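Local coordinates for protein carboxypeptidase D (Drosophila melanogaster, PDB 3MN8) that releases C-terminal arginine and lysine residues from peptides and proteins as a zinc-dependent metallocarboxypeptidase, at residues 305-309 with 310-314. Numbering follows the deposited sequence.
Sequences ELSCC and KYPAA. With GEM ((2-guanidinoethylmercapto)succinic acid), chain G.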
ATOM      1  N   GLU A 305      -6.679   2.141  -9.609  1.00 45.28           N
ATOM      2  CA  GLU A 305      -8.052   2.356 -10.040  1.00 42.02           C
ATOM      3  C   GLU A 305      -8.614   1.024 -10.532  1.00 43.18           C
ATOM      4  O   GLU A 305      -8.050   0.404 -11.433  1.00 52.71           O
ATOM      5  CB  GLU A 305      -8.085   3.407 -11.161  1.00 33.72           C
ATOM      6  CG  GLU A 305      -7.492   4.780 -10.792  1.00 27.76           C
ATOM      7  CD  GLU A 305      -8.436   5.620  -9.943  1.00 39.84           C
ATOM      8  OE1 GLU A 305      -8.071   6.755  -9.583  1.00 38.24           O
ATOM      9  OE2 GLU A 305      -9.546   5.141  -9.628  1.00 46.79           O
ATOM     10  N   LEU A 306      -9.727   0.588  -9.952  1.00 34.76           N
ATOM     11  CA  LEU A 306     -10.228  -0.768 -10.199  1.00 46.76           C
ATOM     12  C   LEU A 306     -11.334  -0.871 -11.247  1.00 48.53           C
ATOM     13  O   LEU A 306     -11.331  -1.789 -12.070  1.00 53.94           O
ATOM     14  CB  LEU A 306     -10.692  -1.418  -8.890  1.00 42.97           C
ATOM     15  CG  LEU A 306      -9.561  -1.537  -7.879  1.00 44.85           C
ATOM     16  CD1 LEU A 306     -10.073  -1.908  -6.505  1.00 46.79           C
ATOM     17  CD2 LEU A 306      -8.551  -2.544  -8.370  1.00 43.05           C
ATOM     18  N   SER A 307     -12.279   0.060 -11.217  1.00 45.01           N
ATOM     19  CA  SER A 307     -13.413  -0.008 -12.126  1.00 35.95           C
ATOM     20  C   SER A 307     -13.682   1.330 -12.784  1.00 49.08           C
ATOM     21  O   SER A 307     -13.290   2.384 -12.268  1.00 58.18           O
ATOM     22  CB  SER A 307     -14.660  -0.469 -11.380  1.00 39.86           C
ATOM     23  OG  SER A 307     -14.829   0.275 -10.181  1.00 51.39           O
ATOM     24  N   CYS A 308     -14.342   1.275 -13.938  1.00 51.65           N
ATOM     25  CA  CYS A 308     -14.852   2.462 -14.598  1.00 43.85           C
ATOM     26  C   CYS A 308     -16.023   3.000 -13.803  1.00 48.19           C
ATOM     27  O   CYS A 308     -16.156   4.209 -13.608  1.00 50.30           O
ATOM     28  CB  CYS A 308     -15.299   2.132 -16.021  1.00 41.57           C
ATOM     29  SG  CYS A 308     -13.931   1.897 -17.162  1.00 66.01           S
ATOM     30  N   CYS A 309     -16.877   2.090 -13.347  1.00 48.61           N
ATOM     31  CA  CYS A 309     -17.975   2.464 -12.462  1.00 42.59           C
ATOM     32  C   CYS A 309     -17.523   2.559 -10.996  1.00 52.91           C
ATOM     33  O   CYS A 309     -17.095   1.567 -10.386  1.00 43.05           O
ATOM     34  CB  CYS A 309     -19.120   1.478 -12.594  1.00 40.13           C
ATOM     35  SG  CYS A 309     -20.536   1.933 -11.586  1.00 74.45           S
ATOM     36  N   LYS A 310     -17.620   3.759 -10.434  1.00 55.00           N
ATOM     37  CA  LYS A 310     -17.160   3.995  -9.071  1.00 51.76           C
ATOM     38  C   LYS A 310     -17.832   3.057  -8.066  1.00 50.17           C
ATOM     39  O   LYS A 310     -17.164   2.431  -7.242  1.00 54.01           O
ATOM     40  CB  LYS A 310     -17.392   5.455  -8.676  1.00 53.98           C
ATOM     41  CG  LYS A 310     -16.584   6.444  -9.489  1.00 53.55           C
ATOM     42  CD  LYS A 310     -16.784   7.886  -9.012  1.00 49.34           C
ATOM     43  CE  LYS A 310     -15.550   8.750  -9.364  1.00 55.89           C
ATOM     44  NZ  LYS A 310     -15.588  10.149  -8.815  1.00 61.43           N
ATOM     45  N   TYR A 311     -19.158   2.965  -8.146  1.00 56.23           N
ATOM     46  CA  TYR A 311     -19.947   2.146  -7.220  1.00 58.32           C
ATOM     47  C   TYR A 311     -20.826   1.154  -7.976  1.00 53.57           C
ATOM     48  O   TYR A 311     -22.008   1.414  -8.168  1.00 55.29           O
ATOM     49  CB  TYR A 311     -20.857   3.039  -6.367  1.00 55.22           C
ATOM     50  CG  TYR A 311     -21.280   2.444  -5.033  1.00 47.59           C
ATOM     51  CD1 TYR A 311     -21.530   3.266  -3.937  1.00 48.60           C
ATOM     52  CD2 TYR A 311     -21.418   1.073  -4.861  1.00 50.54           C
ATOM     53  CE1 TYR A 311     -21.910   2.749  -2.709  1.00 43.16           C
ATOM     54  CE2 TYR A 311     -21.789   0.538  -3.627  1.00 50.24           C
ATOM     55  CZ  TYR A 311     -22.037   1.388  -2.559  1.00 45.89           C
ATOM     56  OH  TYR A 311     -22.416   0.881  -1.336  1.00 42.89           O
ATOM     57  N   PRO A 312     -20.254   0.016  -8.409  1.00 56.07           N
ATOM     58  CA  PRO A 312     -21.044  -0.955  -9.178  1.00 46.82           C
ATOM     59  C   PRO A 312     -21.948  -1.771  -8.261  1.00 61.77           C
ATOM     60  O   PRO A 312     -21.941  -1.551  -7.046  1.00 67.32           O
ATOM     61  CB  PRO A 312     -19.984  -1.854  -9.832  1.00 43.64           C
ATOM     62  CG  PRO A 312     -18.622  -1.226  -9.478  1.00 60.51           C
ATOM     63  CD  PRO A 312     -18.849  -0.400  -8.252  1.00 58.37           C
ATOM     64  N   ALA A 313     -22.720  -2.689  -8.837  1.00 64.67           N
ATOM     65  CA  ALA A 313     -23.628  -3.537  -8.061  1.00 63.89           C
ATOM     66  C   ALA A 313     -22.923  -4.803  -7.594  1.00 53.06           C
ATOM     67  O   ALA A 313     -21.959  -5.254  -8.215  1.00 55.28           O
ATOM     68  CB  ALA A 313     -24.881  -3.892  -8.879  1.00 60.51           C
ATOM     69  N   ALA A 314     -23.425  -5.378  -6.505  1.00 47.12           N
ATOM     70  CA  ALA A 314     -22.823  -6.560  -5.900  1.00 52.87           C
ATOM     71  C   ALA A 314     -22.470  -7.676  -6.896  1.00 54.74           C
ATOM     72  O   ALA A 314     -21.375  -8.231  -6.848  1.00 60.74           O
ATOM     73  CB  ALA A 314     -23.726  -7.096  -4.798  1.00 54.59           C
TER
HETATM   74  C8  GEM G 601      -7.454  10.651  -8.279  1.00 57.00           C
HETATM   75  S7  GEM G 601      -6.167   9.760  -7.451  1.00 57.42           S
HETATM   76  C6  GEM G 601      -5.438   8.902  -8.817  1.00 51.59           C
HETATM   77  C5  GEM G 601      -5.024   9.817  -9.968  1.00 34.21           C
HETATM   78  N3  GEM G 601      -3.892  10.609  -9.512  1.00 36.03           N
HETATM   79  C1  GEM G 601      -3.338  11.643 -10.136  1.00 43.13           C
HETATM   80  N4  GEM G 601      -2.303  12.275  -9.596  1.00 32.44           N
HETATM   81  N2  GEM G 601      -3.821  12.054 -11.304  1.00 48.23           N
HETATM   82  C9  GEM G 601      -8.023  11.634  -7.290  1.00 64.36           C
HETATM   83  O14 GEM G 601      -7.608  11.591  -6.111  1.00 32.86           O
HETATM   84  O15 GEM G 601      -8.877  12.460  -7.676  1.00 65.33           O
HETATM   85  C10 GEM G 601      -8.540   9.740  -8.875  1.00 45.92           C
HETATM   86  C11 GEM G 601      -9.427   8.989  -7.889  1.00 54.16           C
HETATM   87  O12 GEM G 601      -9.584   7.758  -8.076  1.00 39.20           O
HETATM   88  O13 GEM G 601      -9.998   9.613  -6.958  1.00 33.28           O
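The backbone leaves strand 300-305 and bends twice, through 307-310 and 309-312, bringing the P312 ring against C309 O, with no hydrogen bond passing between 305-309 and 310-314. This is the loop between strand 300-305 and helix 317-333 in the alpha/beta catalytic domain of an M14 carboxypeptidase. S307 braces the first bend: its OG bonds C309 O at 2.6 Å, from above the carbonyl plane, 42° out of it. A hydroxyl one carbon from the chain suits this place: the S307 CB points toward 310-314, and chi1 of 49° sets OG between the backbone N and the carbonyl carbon, within bonding distance of C309 O. The P312 ring closes over the same groups, CG 3.3 Å from C309 O and 4.1 Å from S307 OG; a proline, lacking an amide hydrogen, can lie buried here without needing an acceptor. An alanine at S307 would remove the hydroxyl, and the C309 carbonyl, without that partner, would probably be freer to tilt. Cysteines suit C308 and C309 because disulfides tie the bend to C268 and C156. At the strand end E305, the predicted proton donor/acceptor, faces the bound inhibitor GEM, while the K310 side chain lies about 4 Å from that of the zinc ligand E104, nearest atoms. C309 SG lies anti to its backbone N, chi1 -177°, which brings it 3.7 Å from Y311 C.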